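Local structure of yeast glycogen phosphorylase (Saccharomyces cerevisiae, 1YGP) at residues A[475-479]-A[504-509]; A[98-102]-A[343-347]; A[245-251]-A[423-429]; A[452-456]-A[498-502]. The protein is a carbohydrate phosphorylase of the GT-B structural class that holds pyridoxal-5'-phosphate in a pocket of the chain. One frame throughout, in Å; residues are numbered along the deposited sequence.

Overall arrangement
Three of the four contacts lie at or near one mixed beta-sheet. Contact 2 packs helix 322-350 on strand 98-102 in its interior, and contact 1 lies at its edge, where strands 478-483 and 509-511 begin; their centres are 22 Å apart and their nearest atoms about 10 Å. Contact 4 is built directly onto contact 1, with centres 12 Å apart: Phe500 CB meets Phe509 CZ, and helix 498-504 supplies contact 4 and ends at Tyr504 of contact 1. Contact 3 lies about 26 Å, centre to centre, from contacts 1 and 4, and its helix 425-445 leads along the chain into helix 451-456 of contact 4. None of the segments supplies a residue of the pyridoxal-5'-phosphate pocket; Leu107, which does, follows strand 98-102.

Contact 1 of 4, residues A[475-479]-A[504-509]; sequences IVGSH and YGPSKF
This is a partly buried contact between two turns at the edge of the large mixed sheet, where Lys508 reaches across to the backbone of Ser478 and hydrophobic side chains close the gap alongside. Helix 470-477 ends just before Ser478, and the chain after helix 498-504 turns at Gly505, which has positive phi, before entering strand 509-511. Lys508 NZ donates to Ser478 O at 2.7 Å, and the C=O...N angle of 161° places the ammonium almost straight off the end of the carbonyl. The lysine runs out with CG anti to its backbone N and bends only at its last torsion (chi4 81°), which swings NZ onto that oxygen. NZ also stands 3.7 Å above the plane of the Tyr504 ring, toward its rim, so the charged end lies between the ring and the helix terminus.

Lower down the same side chain, CE packs 3.8 Å from Ile475 CG2. That methyl also meets Phe509 CZ at 3.8 Å, the two side chains crossing at about a right angle. Tyr504 arrives with its OH beside Val476 CG2, 3.6 Å away. Phe500 of helix 498-504 touches Ile475, Val476 and Phe509 and continues this apolar cluster. The segments bracket the connection between parallel neighbouring strands 478-483 and 509-511, a beta-alpha-beta crossover of the kind that builds Rossmann-like domains in GT-B proteins.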
loop_
_atom_site.group_PDB
_atom_site.type_symbol
_atom_site.label_atom_id
_atom_site.label_comp_id
_atom_site.label_asym_id
_atom_site.label_seq_id
_atom_site.Cartn_x
_atom_site.Cartn_y
_atom_site.Cartn_z
ATOM N N ILE A 475 20.591 -1.721 33.079
ATOM C CA ILE A 475 21.483 -2.553 33.905
ATOM C C ILE A 475 20.682 -3.137 35.065
ATOM O O ILE A 475 20.699 -4.345 35.292
ATOM C CB ILE A 475 22.648 -1.818 34.594
ATOM C CG1 ILE A 475 23.401 -0.813 33.756
ATOM C CG2 ILE A 475 23.596 -2.921 34.985
ATOM C CD1 ILE A 475 24.104 -1.289 32.494
ATOM N N VAL A 476 19.961 -2.282 35.791
ATOM C CA VAL A 476 19.139 -2.710 36.914
ATOM C C VAL A 476 18.042 -3.702 36.518
ATOM O O VAL A 476 17.702 -4.542 37.353
ATOM C CB VAL A 476 18.535 -1.449 37.584
ATOM C CG1 VAL A 476 17.554 -1.786 38.669
ATOM C CG2 VAL A 476 19.649 -0.687 38.260
ATOM N N GLY A 477 17.475 -3.676 35.307
ATOM C CA GLY A 477 16.442 -4.640 34.936
ATOM C C GLY A 477 16.930 -5.922 34.256
ATOM O O GLY A 477 16.139 -6.844 34.049
ATOM N N SER A 478 18.199 -6.035 33.873
ATOM C CA SER A 478 18.690 -7.191 33.139
ATOM C C SER A 478 19.460 -8.166 34.016
ATOM O O SER A 478 20.010 -7.782 35.049
ATOM C CB SER A 478 19.620 -6.738 32.051
ATOM O OG SER A 478 18.998 -5.806 31.194
ATOM N N HIS A 479 19.560 -9.439 33.654
ATOM C CA HIS A 479 20.443 -10.299 34.400
ATOM C C HIS A 479 21.819 -10.371 33.757
ATOM O O HIS A 479 22.667 -11.115 34.253
ATOM C CB HIS A 479 19.887 -11.698 34.498
ATOM C CG HIS A 479 19.968 -12.533 33.238
ATOM N ND1 HIS A 479 19.027 -12.645 32.321
ATOM C CD2 HIS A 479 21.018 -13.344 32.874
ATOM C CE1 HIS A 479 19.446 -13.494 31.413
ATOM N NE2 HIS A 479 20.644 -13.906 31.755
ATOM N N TYR A 504 27.010 -4.946 41.599
ATOM C CA TYR A 504 26.543 -6.232 41.091
ATOM C C TYR A 504 27.595 -7.314 41.010
ATOM O O TYR A 504 27.301 -8.507 41.085
ATOM C CB TYR A 504 25.950 -6.079 39.693
ATOM C CG TYR A 504 24.581 -5.441 39.712
ATOM C CD1 TYR A 504 23.512 -6.146 40.243
ATOM C CD2 TYR A 504 24.404 -4.155 39.226
ATOM C CE1 TYR A 504 22.253 -5.570 40.296
ATOM C CE2 TYR A 504 23.144 -3.562 39.280
ATOM C CZ TYR A 504 22.073 -4.280 39.818
ATOM O OH TYR A 504 20.818 -3.694 39.902
ATOM N N GLY A 505 28.834 -6.891 40.825
ATOM C CA GLY A 505 29.931 -7.809 40.646
ATOM C C GLY A 505 30.213 -8.074 39.172
ATOM O O GLY A 505 29.301 -8.270 38.366
ATOM N N PRO A 506 31.487 -8.170 38.781
ATOM C CA PRO A 506 31.959 -8.416 37.425
ATOM C C PRO A 506 31.243 -9.467 36.609
ATOM O O PRO A 506 31.171 -9.390 35.393
ATOM C CB PRO A 506 33.404 -8.755 37.611
ATOM C CG PRO A 506 33.414 -9.382 38.987
ATOM C CD PRO A 506 32.599 -8.328 39.703
ATOM N N SER A 507 30.714 -10.465 37.284
ATOM C CA SER A 507 29.990 -11.585 36.698
ATOM C C SER A 507 28.865 -11.188 35.741
ATOM O O SER A 507 28.678 -11.773 34.673
ATOM C CB SER A 507 29.450 -12.416 37.875
ATOM O OG SER A 507 29.591 -11.719 39.134
ATOM N N LYS A 508 28.138 -10.137 36.122
ATOM C CA LYS A 508 26.986 -9.657 35.367
ATOM C C LYS A 508 27.374 -8.994 34.046
ATOM O O LYS A 508 26.516 -8.709 33.212
ATOM C CB LYS A 508 26.215 -8.653 36.231
ATOM C CG LYS A 508 24.797 -8.341 35.790
ATOM C CD LYS A 508 24.420 -7.028 36.436
ATOM C CE LYS A 508 23.014 -6.541 36.090
ATOM N NZ LYS A 508 21.968 -7.168 36.879
ATOM N N PHE A 509 28.652 -8.712 33.842
ATOM C CA PHE A 509 29.120 -7.939 32.726
ATOM C C PHE A 509 30.047 -8.846 31.964
ATOM O O PHE A 509 31.120 -9.241 32.403
ATOM C CB PHE A 509 29.850 -6.707 33.225
ATOM C CG PHE A 509 28.947 -5.701 33.927
ATOM C CD1 PHE A 509 28.566 -5.884 35.259
ATOM C CD2 PHE A 509 28.513 -4.573 33.238
ATOM C CE1 PHE A 509 27.756 -4.938 35.885
ATOM C CE2 PHE A 509 27.701 -3.626 33.875
ATOM C CZ PHE A 509 27.322 -3.807 35.198
#

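Contact 2 of 4, residues A[98-102]-A[343-347]; sequences RVYYL and ILRRF. With PO4 (phosphate ion), chain C.
Tyr100 and Ile343 make the apolar part of the contact, strand against helix. Ile343 lays its CG1 over the middle of the Tyr100 ring, 3.6 Å from the centroid and 3° off the normal, a CH-pi contact. Its CD1 lies over the CG side of the ring, and at 4.4 Å it also meets Leu102 CD1. Packing extends to the arginines, where Arg346 CD lies over one face of the Arg98 guanidinium, toward its rim.

The hydrogen bond between strand and helix comes from Arg346. Its NH1 donates to Tyr100 OH at 2.9 Å, nearly in the guanidinium plane, and is also bonded to Tyr187 OH. CG stands anti to the backbone N and the chain kinks at chi3 (-60°), which turns NH1 to the tyrosine while NE faces the other way.

Charged partners take up the rest of the guanidinium. NE binds phosphate O1 at 3.0 Å, and Arg345 NH2 holds O4 at 2.8 Å with a nearly straight bond; the ion, probably from the crystallisation liquor, also meets Thr8 N. Asp342 forms salt bridges with both arginines, and Trp185 makes a cation-pi contact with Arg346.

Segment 343-347 of helix 322-350 runs at 166° to strand 98-102, a helix packed antiparallel on parallel strands, as in Rossmann-like alpha/beta domains.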
loop_
_atom_site.group_PDB
_atom_site.type_symbol
_atom_site.label_atom_id
_atom_site.label_comp_id
_atom_site.label_asym_id
_atom_site.label_seq_id
_atom_site.Cartn_x
_atom_site.Cartn_y
_atom_site.Cartn_z
ATOM N N ARG A 98 12.554 -19.672 24.300
ATOM C CA ARG A 98 12.649 -18.902 23.084
ATOM C C ARG A 98 13.388 -17.618 23.374
ATOM O O ARG A 98 13.400 -17.096 24.496
ATOM C CB ARG A 98 11.269 -18.545 22.545
ATOM C CG ARG A 98 10.423 -19.735 22.156
ATOM C CD ARG A 98 9.236 -19.304 21.309
ATOM N NE ARG A 98 8.261 -20.381 21.293
ATOM C CZ ARG A 98 7.499 -20.680 20.248
ATOM N NH1 ARG A 98 7.562 -20.016 19.092
ATOM N NH2 ARG A 98 6.620 -21.667 20.389
ATOM N N VAL A 99 13.977 -17.094 22.311
ATOM C CA VAL A 99 14.776 -15.887 22.360
ATOM C C VAL A 99 13.987 -14.814 21.623
ATOM O O VAL A 99 13.466 -15.101 20.546
ATOM C CB VAL A 99 16.098 -16.128 21.652
ATOM C CG1 VAL A 99 16.945 -14.882 21.743
ATOM C CG2 VAL A 99 16.792 -17.315 22.256
ATOM N N TYR A 100 13.845 -13.596 22.114
ATOM C CA TYR A 100 13.165 -12.554 21.387
ATOM C C TYR A 100 14.260 -11.504 21.328
ATOM O O TYR A 100 14.935 -11.179 22.319
ATOM C CB TYR A 100 11.938 -12.095 22.166
ATOM C CG TYR A 100 10.827 -13.136 22.108
ATOM C CD1 TYR A 100 10.160 -13.415 20.910
ATOM C CD2 TYR A 100 10.455 -13.810 23.266
ATOM C CE1 TYR A 100 9.125 -14.356 20.877
ATOM C CE2 TYR A 100 9.425 -14.749 23.246
ATOM C CZ TYR A 100 8.760 -15.020 22.051
ATOM O OH TYR A 100 7.728 -15.953 22.041
ATOM N N TYR A 101 14.525 -11.060 20.113
ATOM C CA TYR A 101 15.613 -10.156 19.845
ATOM C C TYR A 101 14.939 -8.831 19.509
ATOM O O TYR A 101 14.353 -8.687 18.420
ATOM C CB TYR A 101 16.432 -10.740 18.666
ATOM C CG TYR A 101 17.778 -10.049 18.517
ATOM C CD1 TYR A 101 18.870 -10.489 19.276
ATOM C CD2 TYR A 101 17.894 -8.921 17.704
ATOM C CE1 TYR A 101 20.075 -9.788 19.236
ATOM C CE2 TYR A 101 19.091 -8.219 17.664
ATOM C CZ TYR A 101 20.169 -8.650 18.434
ATOM O OH TYR A 101 21.320 -7.893 18.447
ATOM N N LEU A 102 14.950 -7.844 20.397
ATOM C CA LEU A 102 14.318 -6.583 20.074
ATOM C C LEU A 102 15.350 -5.632 19.512
ATOM O O LEU A 102 16.393 -5.382 20.124
ATOM C CB LEU A 102 13.669 -6.022 21.330
ATOM C CG LEU A 102 12.211 -6.419 21.610
ATOM C CD1 LEU A 102 11.970 -7.910 21.404
ATOM C CD2 LEU A 102 11.903 -6.043 23.028
ATOM N N ILE A 343 4.551 -11.377 22.976
ATOM C CA ILE A 343 5.407 -12.298 23.717
ATOM C C ILE A 343 4.661 -12.863 24.924
ATOM O O ILE A 343 4.835 -14.040 25.201
ATOM C CB ILE A 343 6.693 -11.524 24.121
ATOM C CG1 ILE A 343 7.541 -11.368 22.866
ATOM C CG2 ILE A 343 7.465 -12.218 25.250
ATOM C CD1 ILE A 343 8.577 -10.232 22.966
ATOM N N LEU A 344 3.806 -12.159 25.665
ATOM C CA LEU A 344 3.070 -12.777 26.751
ATOM C C LEU A 344 1.850 -13.576 26.258
ATOM O O LEU A 344 1.443 -14.560 26.900
ATOM C CB LEU A 344 2.582 -11.734 27.731
ATOM C CG LEU A 344 3.501 -10.604 28.140
ATOM C CD1 LEU A 344 2.914 -9.902 29.331
ATOM C CD2 LEU A 344 4.858 -11.141 28.547
ATOM N N ARG A 345 1.233 -13.211 25.119
ATOM C CA ARG A 345 0.062 -13.927 24.623
ATOM C C ARG A 345 0.433 -15.371 24.305
ATOM O O ARG A 345 -0.191 -16.336 24.752
ATOM C CB ARG A 345 -0.486 -13.288 23.356
ATOM C CG ARG A 345 -1.784 -14.014 23.049
ATOM C CD ARG A 345 -2.306 -14.088 21.627
ATOM N NE ARG A 345 -1.336 -14.736 20.786
ATOM C CZ ARG A 345 -0.574 -13.977 20.004
ATOM N NH1 ARG A 345 -0.710 -12.633 19.992
ATOM N NH2 ARG A 345 0.363 -14.564 19.262
ATOM N N ARG A 346 1.516 -15.503 23.555
ATOM C CA ARG A 346 2.047 -16.793 23.178
ATOM C C ARG A 346 2.342 -17.596 24.443
ATOM O O ARG A 346 1.974 -18.771 24.504
ATOM C CB ARG A 346 3.281 -16.530 22.352
ATOM C CG ARG A 346 3.855 -17.755 21.697
ATOM C CD ARG A 346 4.941 -17.398 20.690
ATOM N NE ARG A 346 4.385 -16.555 19.648
ATOM C CZ ARG A 346 4.867 -15.330 19.434
ATOM N NH1 ARG A 346 5.878 -14.852 20.163
ATOM N NH2 ARG A 346 4.275 -14.548 18.526
ATOM N N PHE A 347 2.885 -16.959 25.507
ATOM C CA PHE A 347 3.221 -17.624 26.778
ATOM C C PHE A 347 1.978 -18.177 27.443
ATOM O O PHE A 347 1.991 -19.306 27.954
ATOM C CB PHE A 347 3.892 -16.673 27.798
ATOM C CG PHE A 347 4.328 -17.328 29.111
ATOM C CD1 PHE A 347 5.403 -18.233 29.137
ATOM C CD2 PHE A 347 3.656 -17.023 30.302
ATOM C CE1 PHE A 347 5.800 -18.822 30.343
ATOM C CE2 PHE A 347 4.055 -17.615 31.507
ATOM C CZ PHE A 347 5.128 -18.515 31.528
HETATM P P PO4 C . 1.537 -17.705 17.847
HETATM O O1 PO4 C . 2.727 -18.550 18.061
HETATM O O2 PO4 C . 1.969 -16.488 17.135
HETATM O O3 PO4 C . 0.523 -18.429 17.027
HETATM O O4 PO4 C . 0.918 -17.347 19.138
#

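Contact 3 of 4, residues A[245-251]-A[423-429]; sequences TLSASQW and LLPRHLE
Arg426 and Trp251 carry this contact, in which a small two-stranded antiparallel sheet (235-237 with 250-252) and its connecting loop are laid on the first turns of helix 425-445. Arg426 donates through NH2 to Thr245 O at 3.0 Å, approaching nearly along the C=O axis, while a weak bond from NH1 reaches the same oxygen. One loop carbonyl is thus gripped by both terminal nitrogens. Ser249 covers a face of the guanidinium, its OG 3.2 Å above the plane and toward the rim. Trp251 lies against the helix start: Pro425 CG lies 3.8 Å from its NE1, and His427 turns an edge to the indole face, an offset edge-to-face pair with planes at 87° and centroids 5.4 Å apart.

The next shell holds these groups in place. Arg426 extends with CG anti to the backbone N and bends at chi2 (64°), which carries the guanidinium along the helix to Glu429, one turn on; NH1 meets OE1 there in a salt bridge of 2.8 Å. A second carboxylate, Asp383, forms a salt bridge with NH2 through OD1, and the same OD1 accepts from Ser249 N, tying the arginine and the loop to helix 372-384. Two carboxylates round the group would be expected to keep it charged. Trp251 NE1 is hydrogen-bonded to Tyr233 O, while Tyr333 of helix 322-350 touches both Trp251 and His427. Within the loop, Ser249 OG donates to Ser247 O at 2.7 Å, tilted 35° from the carbonyl plane.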
loop_
_atom_site.group_PDB
_atom_site.type_symbol
_atom_site.label_atom_id
_atom_site.label_comp_id
_atom_site.label_asym_id
_atom_site.label_seq_id
_atom_site.Cartn_x
_atom_site.Cartn_y
_atom_site.Cartn_z
ATOM N N THR A 245 2.110 3.566 44.571
ATOM C CA THR A 245 2.481 3.005 43.295
ATOM C C THR A 245 2.572 1.486 43.200
ATOM O O THR A 245 2.204 0.904 42.188
ATOM C CB THR A 245 3.815 3.662 42.952
ATOM O OG1 THR A 245 3.658 5.065 43.103
ATOM C CG2 THR A 245 4.264 3.317 41.564
ATOM N N LEU A 246 3.078 0.834 44.259
ATOM C CA LEU A 246 3.302 -0.602 44.277
ATOM C C LEU A 246 2.081 -1.428 43.915
ATOM O O LEU A 246 2.215 -2.593 43.548
ATOM C CB LEU A 246 3.762 -1.082 45.656
ATOM C CG LEU A 246 5.129 -0.894 46.356
ATOM C CD1 LEU A 246 6.213 -1.280 45.390
ATOM C CD2 LEU A 246 5.369 0.541 46.794
ATOM N N SER A 247 0.893 -0.844 44.001
ATOM C CA SER A 247 -0.322 -1.604 43.868
ATOM C C SER A 247 -0.863 -1.613 42.466
ATOM O O SER A 247 -0.613 -0.703 41.679
ATOM C CB SER A 247 -1.354 -1.025 44.794
ATOM O OG SER A 247 -2.430 -1.939 44.889
ATOM N N ALA A 248 -1.682 -2.620 42.165
ATOM C CA ALA A 248 -2.322 -2.696 40.865
ATOM C C ALA A 248 -3.120 -1.413 40.684
ATOM O O ALA A 248 -3.976 -1.065 41.494
ATOM C CB ALA A 248 -3.258 -3.872 40.814
ATOM N N SER A 249 -2.697 -0.662 39.686
ATOM C CA SER A 249 -3.264 0.634 39.386
ATOM C C SER A 249 -3.930 0.607 38.023
ATOM O O SER A 249 -3.656 -0.297 37.236
ATOM C CB SER A 249 -2.149 1.645 39.406
ATOM O OG SER A 249 -1.477 1.685 40.654
ATOM N N GLN A 250 -4.796 1.563 37.707
ATOM C CA GLN A 250 -5.456 1.589 36.423
ATOM C C GLN A 250 -4.980 2.787 35.626
ATOM O O GLN A 250 -5.028 3.942 36.075
ATOM C CB GLN A 250 -6.969 1.691 36.592
ATOM N N TRP A 251 -4.448 2.486 34.444
ATOM C CA TRP A 251 -4.045 3.526 33.519
ATOM C C TRP A 251 -5.246 3.747 32.605
ATOM O O TRP A 251 -5.683 2.865 31.855
ATOM C CB TRP A 251 -2.831 3.072 32.712
ATOM C CG TRP A 251 -2.259 4.075 31.711
ATOM C CD1 TRP A 251 -2.591 5.413 31.660
ATOM C CD2 TRP A 251 -1.359 3.744 30.736
ATOM N NE1 TRP A 251 -1.914 5.918 30.657
ATOM C CE2 TRP A 251 -1.171 4.968 30.079
ATOM C CE3 TRP A 251 -0.689 2.595 30.319
ATOM C CZ2 TRP A 251 -0.312 5.055 28.995
ATOM C CZ3 TRP A 251 0.171 2.687 29.231
ATOM C CH2 TRP A 251 0.355 3.904 28.576
ATOM N N LEU A 423 3.599 11.477 28.735
ATOM C CA LEU A 423 3.318 10.528 27.683
ATOM C C LEU A 423 3.072 9.158 28.274
ATOM O O LEU A 423 2.255 8.389 27.758
ATOM C CB LEU A 423 4.516 10.551 26.747
ATOM C CG LEU A 423 4.510 10.070 25.305
ATOM C CD1 LEU A 423 5.264 8.769 25.267
ATOM C CD2 LEU A 423 3.088 10.027 24.739
ATOM N N LEU A 424 3.767 8.844 29.362
ATOM C CA LEU A 424 3.688 7.542 29.982
ATOM C C LEU A 424 3.553 7.663 31.513
ATOM O O LEU A 424 4.508 7.327 32.234
ATOM C CB LEU A 424 4.960 6.755 29.519
ATOM C CG LEU A 424 5.192 6.537 27.993
ATOM C CD1 LEU A 424 6.391 5.669 27.724
ATOM C CD2 LEU A 424 4.011 5.820 27.394
ATOM N N PRO A 425 2.399 8.071 32.090
ATOM C CA PRO A 425 2.250 8.310 33.522
ATOM C C PRO A 425 2.517 7.133 34.458
ATOM O O PRO A 425 3.269 7.246 35.426
ATOM C CB PRO A 425 0.849 8.872 33.651
ATOM C CG PRO A 425 0.127 8.610 32.361
ATOM C CD PRO A 425 1.272 8.669 31.374
ATOM N N ARG A 426 1.984 5.945 34.182
ATOM C CA ARG A 426 2.215 4.776 35.034
ATOM C C ARG A 426 3.643 4.259 34.937
ATOM O O ARG A 426 4.225 3.812 35.922
ATOM C CB ARG A 426 1.235 3.665 34.637
ATOM C CG ARG A 426 1.333 2.369 35.419
ATOM C CD ARG A 426 0.972 2.642 36.868
ATOM N NE ARG A 426 0.751 1.433 37.648
ATOM C CZ ARG A 426 1.407 1.227 38.778
ATOM N NH1 ARG A 426 2.287 2.113 39.240
ATOM N NH2 ARG A 426 1.166 0.124 39.474
ATOM N N HIS A 427 4.262 4.342 33.757
ATOM C CA HIS A 427 5.615 3.825 33.575
ATOM C C HIS A 427 6.566 4.758 34.301
ATOM O O HIS A 427 7.597 4.269 34.743
ATOM C CB HIS A 427 6.022 3.757 32.109
ATOM C CG HIS A 427 5.178 2.790 31.289
ATOM N ND1 HIS A 427 5.425 1.511 31.075
ATOM C CD2 HIS A 427 4.004 3.101 30.619
ATOM C CE1 HIS A 427 4.474 1.038 30.310
ATOM N NE2 HIS A 427 3.622 1.990 30.042
ATOM N N LEU A 428 6.265 6.052 34.482
ATOM C CA LEU A 428 7.073 6.885 35.369
ATOM C C LEU A 428 6.963 6.414 36.824
ATOM O O LEU A 428 7.947 6.377 37.565
ATOM C CB LEU A 428 6.632 8.335 35.371
ATOM C CG LEU A 428 7.727 9.382 35.331
ATOM C CD1 LEU A 428 7.087 10.648 35.799
ATOM C CD2 LEU A 428 8.896 9.104 36.246
ATOM N N GLU A 429 5.765 6.064 37.283
ATOM C CA GLU A 429 5.548 5.599 38.638
ATOM C C GLU A 429 6.425 4.381 38.898
ATOM O O GLU A 429 7.203 4.341 39.858
ATOM C CB GLU A 429 4.094 5.223 38.821
ATOM C CG GLU A 429 3.073 6.339 38.816
ATOM C CD GLU A 429 1.650 5.916 39.213
ATOM O OE1 GLU A 429 1.383 4.732 39.455
ATOM O OE2 GLU A 429 0.785 6.796 39.292
#

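Contact 4 of 4, residues A[452-456]-A[498-502]; sequences LLSRI and KDFIK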
loop_
_atom_site.group_PDB
_atom_site.type_symbol
_atom_site.label_atom_id
_atom_site.label_comp_id
_atom_site.label_asym_id
_atom_site.label_seq_id
_atom_site.Cartn_x
_atom_site.Cartn_y
_atom_site.Cartn_z
ATOM N N LEU A 452 27.792 7.972 45.924
ATOM C CA LEU A 452 27.499 6.774 45.137
ATOM C C LEU A 452 26.014 6.773 44.818
ATOM O O LEU A 452 25.632 6.590 43.669
ATOM C CB LEU A 452 27.753 5.486 45.896
ATOM C CG LEU A 452 28.286 4.210 45.242
ATOM C CD1 LEU A 452 27.833 3.058 46.097
ATOM C CD2 LEU A 452 27.759 3.977 43.855
ATOM N N LEU A 453 25.171 7.053 45.807
ATOM C CA LEU A 453 23.745 6.993 45.615
ATOM C C LEU A 453 23.375 7.975 44.532
ATOM O O LEU A 453 22.650 7.600 43.614
ATOM C CB LEU A 453 23.043 7.317 46.926
ATOM C CG LEU A 453 22.043 6.254 47.384
ATOM C CD1 LEU A 453 22.763 4.938 47.613
ATOM C CD2 LEU A 453 21.382 6.672 48.690
ATOM N N SER A 454 23.977 9.159 44.532
ATOM C CA SER A 454 23.686 10.127 43.488
ATOM C C SER A 454 24.173 9.637 42.143
ATOM O O SER A 454 23.423 9.719 41.183
ATOM C CB SER A 454 24.364 11.464 43.726
ATOM N N ARG A 455 25.370 9.075 42.049
ATOM C CA ARG A 455 25.934 8.663 40.778
ATOM C C ARG A 455 25.269 7.464 40.122
ATOM O O ARG A 455 25.085 7.420 38.904
ATOM C CB ARG A 455 27.400 8.298 40.907
ATOM C CG ARG A 455 28.387 9.391 41.264
ATOM C CD ARG A 455 29.817 8.928 40.963
ATOM N NE ARG A 455 30.108 7.627 41.547
ATOM C CZ ARG A 455 30.516 7.470 42.805
ATOM N NH1 ARG A 455 30.706 8.518 43.613
ATOM N NH2 ARG A 455 30.645 6.233 43.276
ATOM N N ILE A 456 24.925 6.456 40.914
ATOM C CA ILE A 456 24.407 5.212 40.398
ATOM C C ILE A 456 22.900 5.321 40.163
ATOM O O ILE A 456 22.317 4.388 39.604
ATOM C CB ILE A 456 24.861 4.125 41.453
ATOM C CG1 ILE A 456 25.084 2.819 40.724
ATOM C CG2 ILE A 456 23.838 3.924 42.587
ATOM C CD1 ILE A 456 25.656 1.685 41.595
ATOM N N LYS A 498 31.223 1.447 36.028
ATOM C CA LYS A 498 32.029 1.073 37.192
ATOM C C LYS A 498 31.257 0.878 38.507
ATOM O O LYS A 498 31.359 -0.151 39.182
ATOM C CB LYS A 498 33.098 2.133 37.412
ATOM N N ASP A 499 30.378 1.815 38.870
ATOM C CA ASP A 499 29.608 1.697 40.091
ATOM C C ASP A 499 28.679 0.492 40.056
ATOM O O ASP A 499 28.503 -0.200 41.061
ATOM C CB ASP A 499 28.807 2.959 40.294
ATOM C CG ASP A 499 29.597 4.253 40.488
ATOM O OD1 ASP A 499 30.728 4.227 40.985
ATOM O OD2 ASP A 499 29.053 5.305 40.144
ATOM N N PHE A 500 28.134 0.184 38.873
ATOM C CA PHE A 500 27.247 -0.956 38.708
ATOM C C PHE A 500 28.053 -2.228 38.859
ATOM O O PHE A 500 27.534 -3.207 39.404
ATOM C CB PHE A 500 26.572 -0.928 37.341
ATOM C CG PHE A 500 25.459 0.106 37.331
ATOM C CD1 PHE A 500 24.213 -0.210 37.873
ATOM C CD2 PHE A 500 25.691 1.394 36.846
ATOM C CE1 PHE A 500 23.212 0.770 37.931
ATOM C CE2 PHE A 500 24.678 2.361 36.914
ATOM C CZ PHE A 500 23.439 2.055 37.457
ATOM N N ILE A 501 29.341 -2.229 38.472
ATOM C CA ILE A 501 30.187 -3.403 38.669
ATOM C C ILE A 501 30.409 -3.520 40.162
ATOM O O ILE A 501 30.343 -4.638 40.656
ATOM C CB ILE A 501 31.604 -3.336 38.084
ATOM C CG1 ILE A 501 31.697 -2.614 36.767
ATOM C CG2 ILE A 501 32.047 -4.772 37.914
ATOM C CD1 ILE A 501 30.776 -3.136 35.676
ATOM N N LYS A 502 30.642 -2.426 40.900
ATOM C CA LYS A 502 30.874 -2.506 42.335
ATOM C C LYS A 502 29.697 -3.155 43.027
ATOM O O LYS A 502 29.866 -4.105 43.774
ATOM C CB LYS A 502 31.060 -1.130 42.968
#
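Arg455 and Asp499 meet side-on, their long directions crossing at about a right angle and the guanidinium and carboxylate planes turned 50° apart. NE donates to OD2 at 2.9 Å on its syn side, and NH2 to OD1 at 3.0 Å from above the carboxylate plane, one nitrogen to each oxygen. Both oxygens lie close to the guanidinium plane, so the bend between the groups is taken up on the acceptor side. The arginine folds at chi3 (-51°) back over its own helix, bringing a face of the guanidinium over Leu452 CA.

Inward of this salt bridge, which lies toward the surface, the contact becomes apolar. Leu452 slides past Asp499, its CD2 3.8 Å from CG. Ile456 sets CG1 over the face of the Phe500 ring, 3.8 Å from the centroid, a CH-pi contact, and reaches on with CD1 to Asp499 CB. Phe438 of helix 425-445 touches Ile456, and Phe472 meets the Phe500 ring.

The two helical segments cross at -117° with axes 10.4 Å apart. Helix 498-504 leads into edge strand 509-511, so this is a helix-helix junction on the outer layer of the Rossmann-like domain, ionic outside and hydrophobic within.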